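Uncharacterized protein MJ1062 (Methanocaldococcus jannaschii, PDB 3EO4) is of unknown function, but this portion of it, a GNAT-type domain, probably transfers acyl groups, while the longer protein may also have hexosyltransferase activity. Local coordinates at residues T74-G79 and I97-L102; K13-Q18 and L68-N73; R130-N135 and E155-Y160. One frame throughout, in Å; residues are numbered along the deposited sequence.

Contact 1: residues T74-G79 and I97-L102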
loop_
_atom_site.group_PDB
_atom_site.type_symbol
_atom_site.label_atom_id
_atom_site.label_comp_id
_atom_site.label_asym_id
_atom_site.label_seq_id
_atom_site.Cartn_x
_atom_site.Cartn_y
_atom_site.Cartn_z
ATOM N N THR A 74 -16.717 -10.089 -6.670
ATOM C CA THR A 74 -16.397 -9.263 -5.536
ATOM C C THR A 74 -15.330 -8.254 -5.932
ATOM O O THR A 74 -14.353 -8.609 -6.600
ATOM C CB THR A 74 -15.972 -10.124 -4.358
ATOM O OG1 THR A 74 -17.157 -10.548 -3.666
ATOM C CG2 THR A 74 -15.073 -9.342 -3.404
ATOM N N ILE A 75 -15.516 -6.992 -5.540
ATOM C CA ILE A 75 -14.613 -5.949 -6.014
ATOM C C ILE A 75 -13.505 -5.599 -4.998
ATOM O O ILE A 75 -13.743 -5.636 -3.797
ATOM C CB ILE A 75 -15.379 -4.672 -6.516
ATOM C CG1 ILE A 75 -15.332 -3.540 -5.493
ATOM C CG2 ILE A 75 -16.843 -4.948 -6.894
ATOM C CD1 ILE A 75 -14.243 -2.618 -5.807
ATOM N N ARG A 76 -12.317 -5.240 -5.494
ATOM C CA ARG A 76 -11.200 -4.802 -4.660
ATOM C C ARG A 76 -10.403 -3.691 -5.352
ATOM O O ARG A 76 -10.466 -3.562 -6.572
ATOM C CB ARG A 76 -10.292 -5.993 -4.308
ATOM C CG ARG A 76 -9.182 -6.317 -5.339
ATOM C CD ARG A 76 -8.383 -7.531 -4.858
ATOM N NE ARG A 76 -7.342 -7.982 -5.780
ATOM C CZ ARG A 76 -7.502 -9.022 -6.603
ATOM N NH1 ARG A 76 -8.653 -9.680 -6.624
ATOM N NH2 ARG A 76 -6.511 -9.421 -7.390
ATOM N N LYS A 77 -9.657 -2.900 -4.569
ATOM C CA LYS A 77 -8.810 -1.793 -5.083
ATOM C C LYS A 77 -7.426 -2.257 -5.503
ATOM O O LYS A 77 -6.685 -2.823 -4.691
ATOM C CB LYS A 77 -8.634 -0.729 -4.005
ATOM C CG LYS A 77 -9.792 0.248 -3.868
ATOM C CD LYS A 77 -10.687 0.011 -2.688
ATOM C CE LYS A 77 -9.945 -0.014 -1.343
ATOM N NZ LYS A 77 -9.273 1.269 -1.125
ATOM N N VAL A 78 -7.038 -1.989 -6.749
ATOM C CA VAL A 78 -5.826 -2.604 -7.275
ATOM C C VAL A 78 -4.848 -1.611 -7.853
ATOM O O VAL A 78 -3.716 -1.988 -8.129
ATOM C CB VAL A 78 -6.103 -3.704 -8.360
ATOM C CG1 VAL A 78 -6.938 -4.874 -7.804
ATOM C CG2 VAL A 78 -6.768 -3.097 -9.593
ATOM N N GLY A 79 -5.289 -0.371 -8.093
ATOM C CA GLY A 79 -4.390 0.647 -8.632
ATOM C C GLY A 79 -5.039 2.006 -8.709
ATOM O O GLY A 79 -6.133 2.228 -8.157
ATOM N N ILE A 97 -0.576 0.280 -11.209
ATOM C CA ILE A 97 -1.230 -0.896 -10.665
ATOM C C ILE A 97 -0.418 -1.270 -9.421
ATOM O O ILE A 97 0.772 -1.579 -9.526
ATOM C CB ILE A 97 -1.307 -2.073 -11.700
ATOM C CG1 ILE A 97 -2.071 -1.644 -12.970
ATOM C CG2 ILE A 97 -1.876 -3.374 -11.064
ATOM C CD1 ILE A 97 -3.580 -1.356 -12.730
ATOM N N GLY A 98 -1.080 -1.207 -8.253
ATOM C CA GLY A 98 -0.470 -1.524 -6.973
ATOM C C GLY A 98 -0.187 -2.994 -6.671
ATOM O O GLY A 98 0.820 -3.281 -6.050
ATOM N N GLU A 99 -1.044 -3.928 -7.092
ATOM C CA GLU A 99 -0.760 -5.356 -6.870
ATOM C C GLU A 99 0.168 -5.817 -7.944
ATOM O O GLU A 99 -0.150 -5.639 -9.115
ATOM C CB GLU A 99 -2.007 -6.249 -6.969
ATOM C CG GLU A 99 -3.138 -5.831 -6.126
ATOM C CD GLU A 99 -4.218 -6.902 -5.956
ATOM O OE1 GLU A 99 -5.233 -6.554 -5.333
ATOM O OE2 GLU A 99 -4.075 -8.064 -6.418
ATOM N N PHE A 100 1.256 -6.491 -7.557
ATOM C CA PHE A 100 2.369 -6.819 -8.466
ATOM C C PHE A 100 2.168 -7.997 -9.395
ATOM O O PHE A 100 2.739 -8.025 -10.487
ATOM C CB PHE A 100 3.653 -7.053 -7.677
ATOM C CG PHE A 100 4.104 -5.857 -6.935
ATOM C CD1 PHE A 100 5.124 -5.064 -7.448
ATOM C CD2 PHE A 100 3.485 -5.492 -5.731
ATOM C CE1 PHE A 100 5.549 -3.931 -6.758
ATOM C CE2 PHE A 100 3.904 -4.379 -5.033
ATOM C CZ PHE A 100 4.932 -3.580 -5.547
ATOM N N PHE A 101 1.406 -8.983 -8.955
ATOM C CA PHE A 101 1.211 -10.194 -9.754
ATOM C C PHE A 101 -0.040 -10.089 -10.635
ATOM O O PHE A 101 -0.574 -11.096 -11.090
ATOM C CB PHE A 101 1.203 -11.434 -8.856
ATOM C CG PHE A 101 2.558 -11.769 -8.291
ATOM C CD1 PHE A 101 3.489 -12.499 -9.051
ATOM C CD2 PHE A 101 2.922 -11.356 -7.010
ATOM C CE1 PHE A 101 4.764 -12.826 -8.531
ATOM C CE2 PHE A 101 4.194 -11.676 -6.483
ATOM C CZ PHE A 101 5.113 -12.415 -7.246
ATOM N N LEU A 102 -0.482 -8.854 -10.843
ATOM C CA LEU A 102 -1.533 -8.489 -11.788
ATOM C C LEU A 102 -0.932 -7.871 -13.045
ATOM O O LEU A 102 -1.529 -7.947 -14.121
ATOM C CB LEU A 102 -2.467 -7.433 -11.180
ATOM C CG LEU A 102 -3.447 -7.882 -10.099
ATOM C CD1 LEU A 102 -4.426 -6.737 -9.757
ATOM C CD2 LEU A 102 -4.189 -9.106 -10.527
#
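Arg76 and Glu99 join strand 74-79 to the loop that follows strand 92-97 through a two-pronged salt bridge. Along the arginine, CB has no close partner across the contact. CG, set between the backbone N and the carbonyl carbon (chi1 87°), already lies 4.0 Å from Glu99 OE1 and starts an extended chain that carries CD to 3.3 Å from Glu99 OE1. NE then gives OE1 a hydrogen bond of 2.6 Å, nearly straight at 161°, NH2 reaches Glu99 OE2 at 3.0 Å, and NH1 turns to Glu71 in a long, weak ion pair. Both carboxylate oxygens are met on their syn side, and the guanidinium and carboxylate planes lie 21° apart, so the grip is side-on and close to flat. Leu102 CD2 approaches Arg76 NH2 obliquely at 3.9 Å, and Leu102 CD1 packs 3.7 Å from Val78 CG1. On the backbone, Gly98 N donates to Val78 O at 2.8 Å, beside the antiparallel non-hydrogen-bonded pair Gly79 and Ile97. A methionine at Arg76 would probably leave the buried carboxylate of Glu99 without its mate and free to turn. The contact joins strand 74-84 of the antiparallel GNAT sheet to the segment running from strand 92-97 to helix 107-121. Strand 63-71 flanks Arg76 and Val78, Ile107 meets Ile97 and Leu102, and Trp49 of the second subunit makes a cation-pi contact with Arg76.

Contact 2: residues K13-Q18 and L68-N73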
loop_
_atom_site.group_PDB
_atom_site.type_symbol
_atom_site.label_atom_id
_atom_site.label_comp_id
_atom_site.label_asym_id
_atom_site.label_seq_id
_atom_site.Cartn_x
_atom_site.Cartn_y
_atom_site.Cartn_z
ATOM N N LYS A 13 -13.929 -7.864 -14.324
ATOM C CA LYS A 13 -14.370 -6.577 -14.788
ATOM C C LYS A 13 -13.534 -5.527 -14.104
ATOM O O LYS A 13 -13.216 -5.643 -12.925
ATOM C CB LYS A 13 -15.841 -6.390 -14.434
ATOM C CG LYS A 13 -16.519 -5.277 -15.171
ATOM C CD LYS A 13 -18.007 -5.531 -15.226
ATOM C CE LYS A 13 -18.780 -4.245 -15.467
ATOM N NZ LYS A 13 -18.343 -3.547 -16.722
ATOM N N ILE A 14 -13.154 -4.519 -14.873
ATOM C CA ILE A 14 -12.452 -3.348 -14.364
ATOM C C ILE A 14 -13.443 -2.198 -14.306
ATOM O O ILE A 14 -14.126 -1.918 -15.281
ATOM C CB ILE A 14 -11.303 -2.940 -15.283
ATOM C CG1 ILE A 14 -10.142 -3.943 -15.177
ATOM C CG2 ILE A 14 -10.812 -1.550 -14.926
ATOM C CD1 ILE A 14 -10.263 -5.151 -16.056
ATOM N N ILE A 15 -13.504 -1.546 -13.148
ATOM C CA ILE A 15 -14.291 -0.342 -12.931
ATOM C C ILE A 15 -13.334 0.724 -12.396
ATOM O O ILE A 15 -12.367 0.413 -11.667
ATOM C CB ILE A 15 -15.405 -0.619 -11.908
ATOM C CG1 ILE A 15 -16.305 -1.751 -12.415
ATOM C CG2 ILE A 15 -16.255 0.622 -11.661
ATOM C CD1 ILE A 15 -16.469 -2.910 -11.440
ATOM N N ILE A 16 -13.567 1.974 -12.773
ATOM C CA ILE A 16 -12.840 3.062 -12.169
ATOM C C ILE A 16 -13.839 4.002 -11.496
ATOM O O ILE A 16 -14.929 4.223 -12.029
ATOM C CB ILE A 16 -11.945 3.809 -13.175
ATOM C CG1 ILE A 16 -12.767 4.480 -14.279
ATOM C CG2 ILE A 16 -10.897 2.871 -13.758
ATOM C CD1 ILE A 16 -12.019 5.601 -14.957
ATOM N N ARG A 17 -13.490 4.493 -10.306
ATOM C CA ARG A 17 -14.335 5.430 -9.562
ATOM C C ARG A 17 -13.434 6.512 -8.969
ATOM O O ARG A 17 -12.246 6.248 -8.666
ATOM C CB ARG A 17 -15.138 4.722 -8.460
ATOM C CG ARG A 17 -14.281 4.063 -7.355
ATOM C CD ARG A 17 -14.844 4.290 -5.926
ATOM N NE ARG A 17 -13.971 3.694 -4.902
ATOM C CZ ARG A 17 -12.984 4.325 -4.238
ATOM N NH1 ARG A 17 -12.710 5.608 -4.467
ATOM N NH2 ARG A 17 -12.265 3.659 -3.330
ATOM N N GLN A 18 -13.963 7.722 -8.799
ATOM C CA GLN A 18 -13.102 8.795 -8.285
ATOM C C GLN A 18 -12.572 8.456 -6.901
ATOM O O GLN A 18 -13.201 7.734 -6.109
ATOM C CB GLN A 18 -13.719 10.209 -8.336
ATOM C CG GLN A 18 -15.203 10.287 -8.063
ATOM C CD GLN A 18 -15.736 11.723 -7.857
ATOM O OE1 GLN A 18 -16.895 11.905 -7.441
ATOM N NE2 GLN A 18 -14.908 12.733 -8.126
ATOM N N LEU A 68 -10.814 -0.523 -9.714
ATOM C CA LEU A 68 -11.415 -1.606 -8.987
ATOM C C LEU A 68 -11.419 -2.838 -9.859
ATOM O O LEU A 68 -11.741 -2.756 -11.030
ATOM C CB LEU A 68 -12.844 -1.231 -8.659
ATOM C CG LEU A 68 -13.207 -0.441 -7.394
ATOM C CD1 LEU A 68 -12.096 0.384 -6.787
ATOM C CD2 LEU A 68 -14.494 0.380 -7.615
ATOM N N LEU A 69 -11.054 -3.983 -9.300
ATOM C CA LEU A 69 -11.110 -5.228 -10.039
ATOM C C LEU A 69 -12.225 -6.058 -9.419
ATOM O O LEU A 69 -12.239 -6.276 -8.212
ATOM C CB LEU A 69 -9.765 -5.979 -10.014
ATOM C CG LEU A 69 -9.801 -7.435 -10.523
ATOM C CD1 LEU A 69 -10.129 -7.560 -12.023
ATOM C CD2 LEU A 69 -8.535 -8.185 -10.226
ATOM N N ARG A 70 -13.159 -6.491 -10.263
ATOM C CA ARG A 70 -14.241 -7.345 -9.842
ATOM C C ARG A 70 -13.872 -8.753 -10.256
ATOM O O ARG A 70 -13.616 -9.035 -11.430
ATOM C CB ARG A 70 -15.573 -6.947 -10.491
ATOM C CG ARG A 70 -16.744 -7.785 -10.002
ATOM C CD ARG A 70 -18.023 -7.481 -10.760
ATOM N NE ARG A 70 -18.381 -6.060 -10.684
ATOM C CZ ARG A 70 -19.211 -5.538 -9.777
ATOM N NH1 ARG A 70 -19.770 -6.312 -8.847
ATOM N NH2 ARG A 70 -19.480 -4.234 -9.796
ATOM N N GLU A 71 -13.840 -9.634 -9.278
ATOM C CA GLU A 71 -13.401 -10.988 -9.491
ATOM C C GLU A 71 -14.169 -11.850 -8.523
ATOM O O GLU A 71 -14.299 -11.491 -7.358
ATOM C CB GLU A 71 -11.932 -11.019 -9.180
ATOM C CG GLU A 71 -11.279 -12.333 -9.261
ATOM C CD GLU A 71 -9.793 -12.107 -9.295
ATOM O OE1 GLU A 71 -9.314 -11.511 -10.299
ATOM O OE2 GLU A 71 -9.129 -12.478 -8.300
ATOM N N ASN A 72 -14.684 -12.976 -9.018
ATOM C CA ASN A 72 -15.656 -13.802 -8.269
ATOM C C ASN A 72 -16.792 -12.912 -7.807
ATOM O O ASN A 72 -17.368 -13.100 -6.736
ATOM C CB ASN A 72 -14.984 -14.503 -7.091
ATOM C CG ASN A 72 -13.916 -15.466 -7.540
ATOM O OD1 ASN A 72 -14.229 -16.501 -8.131
ATOM N ND2 ASN A 72 -12.653 -15.133 -7.286
ATOM N N ASN A 73 -17.088 -11.921 -8.643
ATOM C CA ASN A 73 -18.163 -10.965 -8.414
ATOM C C ASN A 73 -17.938 -10.102 -7.182
ATOM O O ASN A 73 -18.854 -9.460 -6.703
ATOM C CB ASN A 73 -19.541 -11.652 -8.338
ATOM C CG ASN A 73 -20.669 -10.712 -8.715
ATOM O OD1 ASN A 73 -21.776 -10.829 -8.216
ATOM N ND2 ASN A 73 -20.384 -9.765 -9.605
#
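Ile15 and Leu68 face each other as a hydrogen-bonded pair of this antiparallel pairing, closed by Leu68 N to Ile15 O at 2.7 Å and Ile15 N to Leu68 O at 3.0 Å, both nearly straight. At the next hydrogen-bonded pair, beyond Ile14 and Leu69, Arg70 N reaches Lys13 O at 2.8 Å, whereas the return bond from Lys13 N to Arg70 O is longer, 3.1 Å, and bent to 141°. Burial separates the tight part from the looser one. Leu68, buried, sets CB 4.2 Å from Ile15 CB and turns CD2 to Arg17 CG at 3.7 Å, the two side chains crossing at about a right angle. On the same face but nearer solvent, Arg70 leaves the strand extended, then bends at chi3 (-57°), which brings NH2 obliquely to 3.7 Å from Ile15 CD1. Within the two segments the guanidinium meets Ile15 CD1, an apolar contact. Lys13 NZ, which is hydrogen-bonded to Asn4, stays 6.5 Å from Arg70 NE, so the like charges do not touch. Arg17 is tied to Asp23 by a salt bridge. The strand directions differ by 149°, a twisted antiparallel pair within the five-stranded sheet of the GNAT domain. On the face carrying Ile14 and Leu69, helix 107-121 lies against Ile14 through Ser111 and Leu114, while strand 74-84 continues the sheet beyond Leu68 and Leu69.

Contact 3: residues R130-N135 and E155-Y160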
loop_
_atom_site.group_PDB
_atom_site.type_symbol
_atom_site.label_atom_id
_atom_site.label_comp_id
_atom_site.label_asym_id
_atom_site.label_seq_id
_atom_site.Cartn_x
_atom_site.Cartn_y
_atom_site.Cartn_z
ATOM N N ARG A 130 3.914 10.536 -19.783
ATOM C CA ARG A 130 5.362 10.733 -19.593
ATOM C C ARG A 130 5.889 9.429 -19.023
ATOM O O ARG A 130 5.368 8.946 -18.012
ATOM C CB ARG A 130 5.685 11.897 -18.623
ATOM C CG ARG A 130 4.992 13.218 -18.955
ATOM C CD ARG A 130 5.385 14.358 -17.968
ATOM N NE ARG A 130 6.765 14.742 -18.179
ATOM C CZ ARG A 130 7.182 15.903 -18.657
ATOM N NH1 ARG A 130 6.321 16.876 -18.963
ATOM N NH2 ARG A 130 8.492 16.096 -18.801
ATOM N N ILE A 131 6.895 8.851 -19.677
ATOM C CA ILE A 131 7.368 7.524 -19.285
ATOM C C ILE A 131 8.890 7.458 -19.190
ATOM O O ILE A 131 9.614 7.918 -20.103
ATOM C CB ILE A 131 6.833 6.397 -20.227
ATOM C CG1 ILE A 131 5.314 6.533 -20.488
ATOM C CG2 ILE A 131 7.096 5.013 -19.630
ATOM C CD1 ILE A 131 4.779 5.604 -21.615
ATOM N N LEU A 132 9.376 6.893 -18.086
ATOM C CA LEU A 132 10.817 6.642 -17.960
ATOM C C LEU A 132 11.234 5.481 -18.866
ATOM O O LEU A 132 10.491 4.489 -19.024
ATOM C CB LEU A 132 11.218 6.325 -16.528
ATOM C CG LEU A 132 11.338 7.366 -15.428
ATOM C CD1 LEU A 132 12.259 6.754 -14.417
ATOM C CD2 LEU A 132 11.895 8.743 -15.887
ATOM N N GLU A 133 12.404 5.645 -19.466
ATOM C CA GLU A 133 12.983 4.692 -20.387
ATOM C C GLU A 133 12.990 3.265 -19.861
ATOM O O GLU A 133 12.921 2.334 -20.661
ATOM C CB GLU A 133 14.426 5.074 -20.689
ATOM C CG GLU A 133 14.551 6.275 -21.554
ATOM C CD GLU A 133 15.984 6.658 -21.792
ATOM O OE1 GLU A 133 16.778 6.528 -20.831
ATOM O OE2 GLU A 133 16.312 7.097 -22.922
ATOM N N ASN A 134 13.104 3.088 -18.542
ATOM C CA ASN A 134 13.258 1.755 -17.971
ATOM C C ASN A 134 11.911 1.095 -17.743
ATOM O O ASN A 134 11.833 -0.105 -17.492
ATOM C CB ASN A 134 14.111 1.773 -16.673
ATOM C CG ASN A 134 13.448 2.550 -15.531
ATOM O OD1 ASN A 134 12.937 3.638 -15.739
ATOM N ND2 ASN A 134 13.455 1.983 -14.319
ATOM N N ASN A 135 10.842 1.886 -17.851
ATOM C CA ASN A 135 9.510 1.387 -17.583
ATOM C C ASN A 135 8.934 0.656 -18.799
ATOM O O ASN A 135 8.050 1.188 -19.489
ATOM C CB ASN A 135 8.604 2.509 -17.105
ATOM C CG ASN A 135 7.334 1.991 -16.436
ATOM O OD1 ASN A 135 7.036 0.797 -16.481
ATOM N ND2 ASN A 135 6.587 2.899 -15.802
ATOM N N GLU A 155 15.356 14.157 -18.311
ATOM C CA GLU A 155 16.374 13.120 -18.537
ATOM C C GLU A 155 15.781 11.725 -18.411
ATOM O O GLU A 155 15.010 11.471 -17.486
ATOM C CB GLU A 155 17.504 13.272 -17.525
ATOM C CG GLU A 155 18.890 13.000 -18.103
ATOM C CD GLU A 155 19.979 13.814 -17.418
ATOM O OE1 GLU A 155 19.842 14.097 -16.203
ATOM O OE2 GLU A 155 20.976 14.183 -18.100
ATOM N N ASN A 156 16.122 10.831 -19.342
ATOM C CA ASN A 156 15.620 9.434 -19.340
ATOM C C ASN A 156 14.076 9.270 -19.393
ATOM O O ASN A 156 13.538 8.188 -19.110
ATOM C CB ASN A 156 16.183 8.648 -18.133
ATOM C CG ASN A 156 17.727 8.523 -18.139
ATOM O OD1 ASN A 156 18.279 7.923 -17.227
ATOM N ND2 ASN A 156 18.413 9.097 -19.142
ATOM N N GLU A 157 13.386 10.351 -19.736
ATOM C CA GLU A 157 11.924 10.419 -19.765
ATOM C C GLU A 157 11.443 10.803 -21.188
ATOM O O GLU A 157 12.028 11.683 -21.840
ATOM C CB GLU A 157 11.461 11.461 -18.748
ATOM C CG GLU A 157 9.973 11.525 -18.478
ATOM C CD GLU A 157 9.600 12.721 -17.608
ATOM O OE1 GLU A 157 9.907 13.863 -17.996
ATOM O OE2 GLU A 157 8.987 12.523 -16.550
ATOM N N TRP A 158 10.381 10.137 -21.648
ATOM C CA TRP A 158 9.841 10.331 -22.988
ATOM C C TRP A 158 8.358 10.635 -22.957
ATOM O O TRP A 158 7.616 10.066 -22.158
ATOM C CB TRP A 158 10.042 9.061 -23.817
ATOM C CG TRP A 158 11.449 8.809 -24.044
ATOM C CD1 TRP A 158 12.259 8.005 -23.315
ATOM C CD2 TRP A 158 12.272 9.432 -25.031
ATOM N NE1 TRP A 158 13.537 8.058 -23.802
ATOM C CE2 TRP A 158 13.575 8.936 -24.855
ATOM C CE3 TRP A 158 12.028 10.353 -26.060
ATOM C CZ2 TRP A 158 14.633 9.317 -25.667
ATOM C CZ3 TRP A 158 13.085 10.738 -26.870
ATOM C CH2 TRP A 158 14.370 10.217 -26.667
ATOM N N ILE A 159 7.932 11.517 -23.855
ATOM C CA ILE A 159 6.514 11.786 -24.050
ATOM C C ILE A 159 6.027 10.937 -25.212
ATOM O O ILE A 159 6.704 10.862 -26.259
ATOM C CB ILE A 159 6.264 13.260 -24.412
ATOM C CG1 ILE A 159 7.145 14.202 -23.564
ATOM C CG2 ILE A 159 4.766 13.581 -24.383
ATOM C CD1 ILE A 159 7.031 13.993 -22.076
ATOM N N TYR A 160 4.875 10.308 -24.988
ATOM C CA TYR A 160 4.171 9.469 -25.921
ATOM C C TYR A 160 2.782 10.088 -26.076
ATOM O O TYR A 160 2.136 10.370 -25.065
ATOM C CB TYR A 160 4.004 8.062 -25.322
ATOM C CG TYR A 160 5.258 7.229 -25.306
ATOM C CD1 TYR A 160 5.418 6.196 -26.209
ATOM C CD2 TYR A 160 6.283 7.466 -24.375
ATOM C CE1 TYR A 160 6.570 5.432 -26.220
ATOM C CE2 TYR A 160 7.446 6.702 -24.374
ATOM C CZ TYR A 160 7.572 5.696 -25.307
ATOM O OH TYR A 160 8.683 4.916 -25.321
#
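Glu157 OE1 is gripped by two nitrogens of Arg130: NH2 at 2.8 Å, nearly straight at 166°, and NE by a weak bond at 3.3 Å. The acceptor lies in the guanidinium plane, yet NH2 comes from above the carboxylate plane, the two planes being 62° apart. The other oxygen of Glu157, OE2, forms a salt bridge with Arg154, so the buried carboxylate is shared between two arginines, which would probably favour its ionised form. Over one face of the Arg130 guanidinium sits Ile159 CD1, 3.9 Å above the plane and over its centre. These side chains share a face of the antiparallel pair formed by strands 126-132 and 157-163, in the C-terminal part of the GNAT fold, in which Ile131 and Trp158 are hydrogen-bonded in both directions. On the opposite face, Ile131 CD1 lies 4.1 Å from the Tyr160 ring centroid, an off-centre CH-pi contact. Past the ladder, Glu133 N donates to Asn156 O at 2.8 Å. Trp158 NE1 reaches Glu133 OE2 at 3.1 Å; the oxygen lies close to the indole plane (7° out), and NE1 meets it on the anti side of the carboxylate, somewhat out of that plane. The type I turn from Leu132 to Asn135 then leads to helix 136-144, with Asn135 as its N-cap. Asn135 ND2 also hydrogen-bonds a bound MES, probably from the crystallisation liquor.

Along the chain the three contacts come in series: contact 2 closes before contact 1 opens, and contact 1 before contact 3. Contacts 1 and 2 have centres about 9 Å apart and touch, because strands 63-71 and 74-84 are neighbours in the five-stranded antiparallel sheet; Arg76 O lies 2.8 Å from Leu69 N, a probable hydrogen bond. Contact 3 belongs to the C-terminal strands, its centre about 24 Å from that of contact 1 and about 28 Å from that of contact 2. Ile97 and Ile131 each approach a bound MES, probably from the crystallisation liquor, at about 4 Å, consistent with the cleft between strands 92-97 and 126-132, where relatives bind acyl-CoA.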